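Local coordinates for arginine kinase (Anthopleura japonica, PDB 4RF6), which catalyses the reversible transfer of a phosphoryl group from ATP to L-arginine, giving phospho-L-arginine and ADP, with two phosphagen kinase units in tandem on one chain, at residues A[136-141]-A[153-158]; A[143-148]-A[205-210]. All coordinates share one frame; numbering follows the deposited sequence.

Interaction 1. Residues A[136-141]-A[153-158]; sequences RSLKGY and LEIEKK
Leu138 and Tyr141, the two ends of a type II beta turn just after strand 127-136, lie against helix 149-163, with Leu138 CA 7.4 Å from Ile155 CA. Ile155 packs over one face of the Tyr141 ring in a CH-pi contact, its CG1 3.8 Å from the ring centroid and 19° off the normal. The other branch of Ile155, CG2, touches Leu138 CD1 at 3.9 Å, so this buried isoleucine meets both residues. The phenol oxygen bonds twice to side chains one helical turn apart: Tyr141 OH donates to Glu154 OE2 (2.6 Å) and accepts from Lys158 NZ (2.5 Å). A chi1 of -176° sets Glu154 CG opposite its backbone N, and the chain runs extended to the ring edge, offering OE2 on the anti side of a carboxylate turned 74° from the ring. Lys158 bends back so that its NZ also reaches Glu154 OE2 at 3.6 Å, a salt bridge within the helix. A water links that ammonium to Lys139 O. A hydroxyl that gives to a carboxylate and takes from an ammonium would be polarised; its two bonds anchor the OH end of the ring while Ile155 covers one face, tying the loop to the helix.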
ATOM      1  N   ARG A 136      22.414 -12.855   5.280  1.00 17.75           N
ATOM      2  CA  ARG A 136      23.092 -13.689   6.269  1.00 20.17           C
ATOM      3  C   ARG A 136      23.551 -14.987   5.612  1.00 20.46           C
ATOM      4  O   ARG A 136      22.972 -15.425   4.618  1.00 18.03           O
ATOM      5  CB  ARG A 136      22.160 -14.007   7.447  1.00 21.19           C
ATOM      6  CG  ARG A 136      21.735 -12.810   8.316  1.00 20.46           C
ATOM      7  CD  ARG A 136      22.899 -12.285   9.147  1.00 21.24           C
ATOM      8  NE  ARG A 136      22.484 -11.240  10.083  1.00 21.24           N
ATOM      9  CZ  ARG A 136      22.507  -9.940   9.806  1.00 21.43           C
ATOM     10  NH1 ARG A 136      22.922  -9.518   8.616  1.00 19.80           N
ATOM     11  NH2 ARG A 136      22.118  -9.059  10.719  1.00 22.15           N
ATOM     12  N   SER A 137      24.596 -15.596   6.162  1.00 22.13           N
ATOM     13  CA  SER A 137      25.035 -16.908   5.713  1.00 23.28           C
ATOM     14  C   SER A 137      25.201 -17.802   6.938  1.00 23.33           C
ATOM     15  O   SER A 137      25.607 -17.328   8.003  1.00 20.35           O
ATOM     16  CB  SER A 137      26.346 -16.804   4.927  1.00 26.40           C
ATOM     17  OG  SER A 137      26.199 -15.982   3.784  1.00 29.42           O
ATOM     18  N   LEU A 138      24.872 -19.084   6.795  1.00 20.54           N
ATOM     19  CA  LEU A 138      24.937 -20.022   7.916  1.00 22.53           C
ATOM     20  C   LEU A 138      26.364 -20.473   8.225  1.00 23.99           C
ATOM     21  O   LEU A 138      27.154 -20.724   7.310  1.00 20.09           O
ATOM     22  CB  LEU A 138      24.075 -21.259   7.652  1.00 23.25           C
ATOM     23  CG  LEU A 138      22.567 -21.093   7.466  1.00 20.16           C
ATOM     24  CD1 LEU A 138      21.898 -22.458   7.388  1.00 22.66           C
ATOM     25  CD2 LEU A 138      21.964 -20.264   8.586  1.00 15.82           C
ATOM     26  N   LYS A 139      26.680 -20.580   9.517  1.00 25.52           N
ATOM     27  CA  LYS A 139      27.946 -21.157   9.968  1.00 28.33           C
ATOM     28  C   LYS A 139      28.168 -22.539   9.376  1.00 25.17           C
ATOM     29  O   LYS A 139      27.221 -23.316   9.234  1.00 27.30           O
ATOM     30  CB  LYS A 139      27.959 -21.284  11.493  1.00 32.27           C
ATOM     31  CG  LYS A 139      28.190 -19.986  12.225  1.00 41.00           C
ATOM     32  CD  LYS A 139      27.956 -20.127  13.730  1.00 45.75           C
ATOM     33  CE  LYS A 139      28.318 -18.835  14.465  1.00 47.45           C
ATOM     34  NZ  LYS A 139      27.516 -18.636  15.709  1.00 49.93           N
ATOM     35  N   GLY A 140      29.416 -22.845   9.034  1.00 26.38           N
ATOM     36  CA  GLY A 140      29.790 -24.192   8.631  1.00 29.10           C
ATOM     37  C   GLY A 140      29.803 -24.486   7.138  1.00 26.61           C
ATOM     38  O   GLY A 140      30.011 -25.632   6.736  1.00 25.78           O
ATOM     39  N   TYR A 141      29.582 -23.468   6.311  1.00 26.67           N
ATOM     40  CA  TYR A 141      29.544 -23.666   4.863  1.00 23.97           C
ATOM     41  C   TYR A 141      30.324 -22.585   4.112  1.00 23.62           C
ATOM     42  O   TYR A 141      30.680 -21.552   4.680  1.00 24.34           O
ATOM     43  CB  TYR A 141      28.092 -23.691   4.367  1.00 24.46           C
ATOM     44  CG  TYR A 141      27.186 -24.624   5.137  1.00 27.40           C
ATOM     45  CD1 TYR A 141      27.223 -25.994   4.911  1.00 26.98           C
ATOM     46  CD2 TYR A 141      26.297 -24.135   6.091  1.00 27.81           C
ATOM     47  CE1 TYR A 141      26.405 -26.852   5.608  1.00 26.16           C
ATOM     48  CE2 TYR A 141      25.468 -24.991   6.794  1.00 28.90           C
ATOM     49  CZ  TYR A 141      25.532 -26.349   6.544  1.00 26.96           C
ATOM     50  OH  TYR A 141      24.722 -27.217   7.231  1.00 29.60           O
ATOM     51  N   LEU A 153      21.760 -27.905  -0.195  1.00 17.74           N
ATOM     52  CA  LEU A 153      20.561 -28.664   0.143  1.00 20.55           C
ATOM     53  C   LEU A 153      20.387 -28.775   1.655  1.00 20.26           C
ATOM     54  O   LEU A 153      19.268 -28.687   2.176  1.00 21.10           O
ATOM     55  CB  LEU A 153      20.625 -30.049  -0.506  1.00 21.10           C
ATOM     56  CG  LEU A 153      20.486 -30.003  -2.023  1.00 23.33           C
ATOM     57  CD1 LEU A 153      20.883 -31.320  -2.663  1.00 25.09           C
ATOM     58  CD2 LEU A 153      19.054 -29.652  -2.380  1.00 25.92           C
ATOM     59  N   GLU A 154      21.500 -28.963   2.356  1.00 20.37           N
ATOM     60  CA  GLU A 154      21.486 -29.046   3.812  1.00 25.21           C
ATOM     61  C   GLU A 154      21.083 -27.703   4.417  1.00 23.30           C
ATOM     62  O   GLU A 154      20.386 -27.646   5.432  1.00 23.67           O
ATOM     63  CB  GLU A 154      22.861 -29.474   4.323  1.00 28.37           C
ATOM     64  CG  GLU A 154      22.945 -29.690   5.824  1.00 35.03           C
ATOM     65  CD  GLU A 154      24.233 -30.378   6.224  1.00 39.27           C
ATOM     66  OE1 GLU A 154      24.468 -31.514   5.759  1.00 44.30           O
ATOM     67  OE2 GLU A 154      25.012 -29.777   6.989  1.00 38.40           O
ATOM     68  N   ILE A 155      21.528 -26.623   3.781  1.00 22.41           N
ATOM     69  CA  ILE A 155      21.171 -25.272   4.213  1.00 23.45           C
ATOM     70  C   ILE A 155      19.670 -25.031   4.050  1.00 22.19           C
ATOM     71  O   ILE A 155      19.013 -24.577   4.983  1.00 21.23           O
ATOM     72  CB  ILE A 155      21.955 -24.202   3.426  1.00 22.31           C
ATOM     73  CG1 ILE A 155      23.411 -24.144   3.890  1.00 26.83           C
ATOM     74  CG2 ILE A 155      21.312 -22.833   3.590  1.00 19.18           C
ATOM     75  CD1 ILE A 155      24.339 -23.427   2.907  1.00 26.42           C
ATOM     76  N   GLU A 156      19.139 -25.330   2.866  1.00 19.65           N
ATOM     77  CA  GLU A 156      17.709 -25.178   2.610  1.00 22.29           C
ATOM     78  C   GLU A 156      16.912 -25.931   3.668  1.00 25.51           C
ATOM     79  O   GLU A 156      15.962 -25.400   4.251  1.00 23.14           O
ATOM     80  CB  GLU A 156      17.333 -25.711   1.224  1.00 22.35           C
ATOM     81  CG  GLU A 156      15.817 -25.713   0.959  1.00 20.73           C
ATOM     82  CD  GLU A 156      15.423 -26.469  -0.302  1.00 23.84           C
ATOM     83  OE1 GLU A 156      14.352 -26.157  -0.876  1.00 20.80           O
ATOM     84  OE2 GLU A 156      16.175 -27.380  -0.714  1.00 24.95           O
ATOM     85  N   LYS A 157      17.324 -27.168   3.923  1.00 26.16           N
ATOM     86  CA  LYS A 157      16.631 -28.039   4.860  1.00 29.90           C
ATOM     87  C   LYS A 157      16.646 -27.495   6.288  1.00 29.62           C
ATOM     88  O   LYS A 157      15.617 -27.510   6.978  1.00 30.77           O
ATOM     89  CB  LYS A 157      17.241 -29.442   4.827  1.00 34.64           C
ATOM     90  CG  LYS A 157      17.035 -30.221   6.120  1.00 40.80           C
ATOM     91  CD  LYS A 157      17.346 -31.697   5.933  1.00 47.27           C
ATOM     92  CE  LYS A 157      17.140 -32.476   7.225  1.00 51.79           C
ATOM     93  NZ  LYS A 157      17.134 -33.951   6.984  1.00 54.08           N
ATOM     94  N   LYS A 158      17.808 -27.028   6.733  1.00 25.79           N
ATOM     95  CA  LYS A 158      17.940 -26.472   8.076  1.00 28.19           C
ATOM     96  C   LYS A 158      17.120 -25.201   8.220  1.00 27.11           C
ATOM     97  O   LYS A 158      16.442 -25.006   9.228  1.00 28.35           O
ATOM     98  CB  LYS A 158      19.406 -26.187   8.407  1.00 30.01           C
ATOM     99  CG  LYS A 158      20.141 -27.394   8.967  1.00 33.85           C
ATOM    100  CD  LYS A 158      21.584 -27.446   8.498  1.00 35.69           C
ATOM    101  CE  LYS A 158      22.539 -26.803   9.487  1.00 35.93           C
ATOM    102  NZ  LYS A 158      23.819 -27.581   9.551  1.00 34.92           N
TER
HETATM  103  O   HOH W   1      26.709 -26.295   9.892  1.00 33.71           O

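Interaction 2. Residues A[143-148]-A[205-210]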
ATOM      1  N   LEU A 143      30.356 -19.627   1.169  1.00 21.64           N
ATOM      2  CA  LEU A 143      29.337 -18.673   0.774  1.00 19.57           C
ATOM      3  C   LEU A 143      28.719 -19.143  -0.540  1.00 19.40           C
ATOM      4  O   LEU A 143      29.138 -20.160  -1.101  1.00 20.21           O
ATOM      5  CB  LEU A 143      29.942 -17.273   0.679  1.00 17.04           C
ATOM      6  CG  LEU A 143      30.560 -16.866   2.020  1.00 17.76           C
ATOM      7  CD1 LEU A 143      31.534 -15.698   1.899  1.00 16.35           C
ATOM      8  CD2 LEU A 143      29.456 -16.540   3.028  1.00 18.82           C
ATOM      9  N   ALA A 144      27.712 -18.426  -1.025  1.00 19.64           N
ATOM     10  CA  ALA A 144      27.006 -18.828  -2.246  1.00 18.63           C
ATOM     11  C   ALA A 144      27.872 -19.131  -3.489  1.00 17.90           C
ATOM     12  O   ALA A 144      27.541 -20.042  -4.256  1.00 16.24           O
ATOM     13  CB  ALA A 144      25.915 -17.823  -2.589  1.00 18.18           C
ATOM     14  N   PRO A 145      28.963 -18.367  -3.712  1.00 19.67           N
ATOM     15  CA  PRO A 145      29.749 -18.703  -4.905  1.00 19.48           C
ATOM     16  C   PRO A 145      30.568 -19.984  -4.755  1.00 19.23           C
ATOM     17  O   PRO A 145      31.029 -20.512  -5.767  1.00 18.23           O
ATOM     18  CB  PRO A 145      30.705 -17.512  -5.049  1.00 17.92           C
ATOM     19  CG  PRO A 145      30.096 -16.402  -4.236  1.00 14.18           C
ATOM     20  CD  PRO A 145      29.402 -17.093  -3.108  1.00 17.62           C
ATOM     21  N   GLY A 146      30.762 -20.469  -3.530  1.00 20.71           N
ATOM     22  CA  GLY A 146      31.607 -21.638  -3.315  1.00 19.50           C
ATOM     23  C   GLY A 146      30.950 -22.832  -2.634  1.00 19.69           C
ATOM     24  O   GLY A 146      31.546 -23.917  -2.529  1.00 17.31           O
ATOM     25  N   VAL A 147      29.723 -22.640  -2.160  1.00 18.63           N
ATOM     26  CA  VAL A 147      28.994 -23.708  -1.473  1.00 20.56           C
ATOM     27  C   VAL A 147      28.831 -24.944  -2.381  1.00 18.87           C
ATOM     28  O   VAL A 147      28.597 -24.816  -3.583  1.00 18.92           O
ATOM     29  CB  VAL A 147      27.619 -23.210  -0.974  1.00 22.04           C
ATOM     30  CG1 VAL A 147      26.674 -22.945  -2.145  1.00 21.22           C
ATOM     31  CG2 VAL A 147      27.002 -24.205  -0.014  1.00 24.72           C
ATOM     32  N   THR A 148      28.984 -26.139  -1.811  1.00 17.73           N
ATOM     33  CA  THR A 148      28.808 -27.373  -2.573  1.00 18.31           C
ATOM     34  C   THR A 148      27.328 -27.691  -2.774  1.00 19.19           C
ATOM     35  O   THR A 148      26.468 -27.187  -2.050  1.00 18.71           O
ATOM     36  CB  THR A 148      29.464 -28.576  -1.890  1.00 17.92           C
ATOM     37  OG1 THR A 148      28.764 -28.870  -0.675  1.00 19.72           O
ATOM     38  CG2 THR A 148      30.929 -28.287  -1.580  1.00 24.03           C
ATOM     39  N   ALA A 205      29.910 -15.165 -11.281  1.00 22.65           N
ATOM     40  CA  ALA A 205      30.421 -15.328  -9.922  1.00 24.61           C
ATOM     41  C   ALA A 205      30.412 -16.793  -9.486  1.00 23.71           C
ATOM     42  O   ALA A 205      31.023 -17.151  -8.472  1.00 22.24           O
ATOM     43  CB  ALA A 205      29.603 -14.493  -8.958  1.00 24.86           C
ATOM     44  N   GLY A 206      29.705 -17.628 -10.247  1.00 23.91           N
ATOM     45  CA  GLY A 206      29.574 -19.042  -9.933  1.00 20.92           C
ATOM     46  C   GLY A 206      28.377 -19.315  -9.040  1.00 22.00           C
ATOM     47  O   GLY A 206      28.188 -20.434  -8.554  1.00 23.70           O
ATOM     48  N   ILE A 207      27.560 -18.286  -8.832  1.00 20.99           N
ATOM     49  CA  ILE A 207      26.446 -18.348  -7.884  1.00 22.06           C
ATOM     50  C   ILE A 207      25.256 -19.158  -8.422  1.00 22.93           C
ATOM     51  O   ILE A 207      24.497 -19.759  -7.651  1.00 19.79           O
ATOM     52  CB  ILE A 207      26.048 -16.918  -7.427  1.00 17.97           C
ATOM     53  CG1 ILE A 207      27.124 -16.364  -6.487  1.00 14.78           C
ATOM     54  CG2 ILE A 207      24.683 -16.883  -6.734  1.00 15.94           C
ATOM     55  CD1 ILE A 207      26.958 -14.886  -6.135  1.00 16.04           C
ATOM     56  N   ASN A 208      25.125 -19.208  -9.746  1.00 20.98           N
ATOM     57  CA  ASN A 208      24.023 -19.917 -10.388  1.00 22.71           C
ATOM     58  C   ASN A 208      24.142 -21.438 -10.430  1.00 24.50           C
ATOM     59  O   ASN A 208      23.236 -22.100 -10.934  1.00 22.16           O
ATOM     60  CB  ASN A 208      23.813 -19.399 -11.816  1.00 22.46           C
ATOM     61  CG  ASN A 208      22.912 -18.181 -11.870  1.00 24.01           C
ATOM     62  OD1 ASN A 208      22.145 -17.924 -10.945  1.00 25.86           O
ATOM     63  ND2 ASN A 208      23.003 -17.422 -12.960  1.00 24.29           N
ATOM     64  N   LYS A 209      25.246 -21.990  -9.926  1.00 22.51           N
ATOM     65  CA  LYS A 209      25.476 -23.436  -9.998  1.00 22.52           C
ATOM     66  C   LYS A 209      24.296 -24.250  -9.458  1.00 24.57           C
ATOM     67  O   LYS A 209      23.680 -23.889  -8.447  1.00 23.50           O
ATOM     68  CB  LYS A 209      26.778 -23.841  -9.289  1.00 23.50           C
ATOM     69  CG  LYS A 209      28.054 -23.378  -9.999  1.00 23.16           C
ATOM     70  CD  LYS A 209      29.297 -24.127  -9.502  1.00 23.96           C
ATOM     71  CE  LYS A 209      29.638 -23.796  -8.050  1.00 24.64           C
ATOM     72  NZ  LYS A 209      29.971 -22.351  -7.825  1.00 22.47           N
ATOM     73  N   GLU A 210      23.984 -25.336 -10.164  1.00 21.30           N
ATOM     74  CA  GLU A 210      22.872 -26.240  -9.843  1.00 20.92           C
ATOM     75  C   GLU A 210      21.472 -25.610  -9.844  1.00 21.52           C
ATOM     76  O   GLU A 210      20.555 -26.178  -9.246  1.00 23.74           O
ATOM     77  CB  GLU A 210      23.098 -26.965  -8.502  1.00 21.13           C
ATOM     78  CG  GLU A 210      24.534 -27.381  -8.191  1.00 21.79           C
ATOM     79  CD  GLU A 210      25.139 -28.340  -9.206  1.00 25.86           C
ATOM     80  OE1 GLU A 210      26.379 -28.487  -9.190  1.00 29.92           O
ATOM     81  OE2 GLU A 210      24.391 -28.946 -10.001  1.00 26.63           O
TER
HETATM   82  O   HOH W   2      25.241 -20.548  -5.193  1.00 19.68           O
HETATM   83  O   HOH W   3      28.502 -22.508  -5.338  1.00 20.72           O
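Pro145, Ile207 and Lys209 carry this loop-to-loop contact, in which the CA atoms of Pro145 and Ile207 come within 4.5 Å of each other. The two apolar side chains lie side by side and point the same way. Pro145 CG rests 3.7 Å from Ile207 CG1, the branch set anti to the carbonyl carbon (chi1 -72°), and the same CG1 also meets Ala144 CB more loosely. The neighbouring CB of Pro145 lies 3.5 Å from Ala205 O, where helix 200-205 ends in a Schellman motif with Gly206 at positive phi. A type I turn from Gly206 to Lys209 then brings the lysine back over the contact. Bent at its last two torsions, Lys209 curls so that NZ donates to Gly206 O at 2.7 Å and, across the contact, to Pro145 O at 3.0 Å. The second bond comes in from above the carbonyl plane, 45° out of it, with a C=O...N angle of 135°. A water accepting from NZ donates in turn to Ala144 O and Val147 O, giving the ammonium a third partner. Another water bridges Ala144 O and Ile207 O by donating to both. One lysine and two waters thus join carbonyls of both loops beside the apolar pair. The contact links the loop between strand 127-136 and helix 149-163 to the one between helix 200-205 and strand 216-220; Ala205 touches Tyr75 and Ile207 lies near Glu232, both probably part of the substrate site, as in related kinases, while Thr148 caps the start of helix 149-163 and Val147 packs on its Arg152.

Overall arrangement
The two interactions sit with their centres 13 Å apart in the first phosphagen kinase repeat, both within its phosphagen kinase C-terminal domain. Their segments alternate along the chain: 136-141, 143-148, 153-158, 205-210. One loop, leaving strand 127-136 of the eight-stranded antiparallel sheet of this repeat, thus supplies a segment to each before entering helix 149-163. Interaction 1 fastens its first part to that helix, and interaction 2 joins its second part to the loop after helix 200-205. They touch directly, Ser137 OG against Leu143 CD2 at 3.4 Å and Ile155 CD1 against Val147 CG2 at 4.0 Å, so the two contacts abut and together hold the connecting loop close to the probable substrate site.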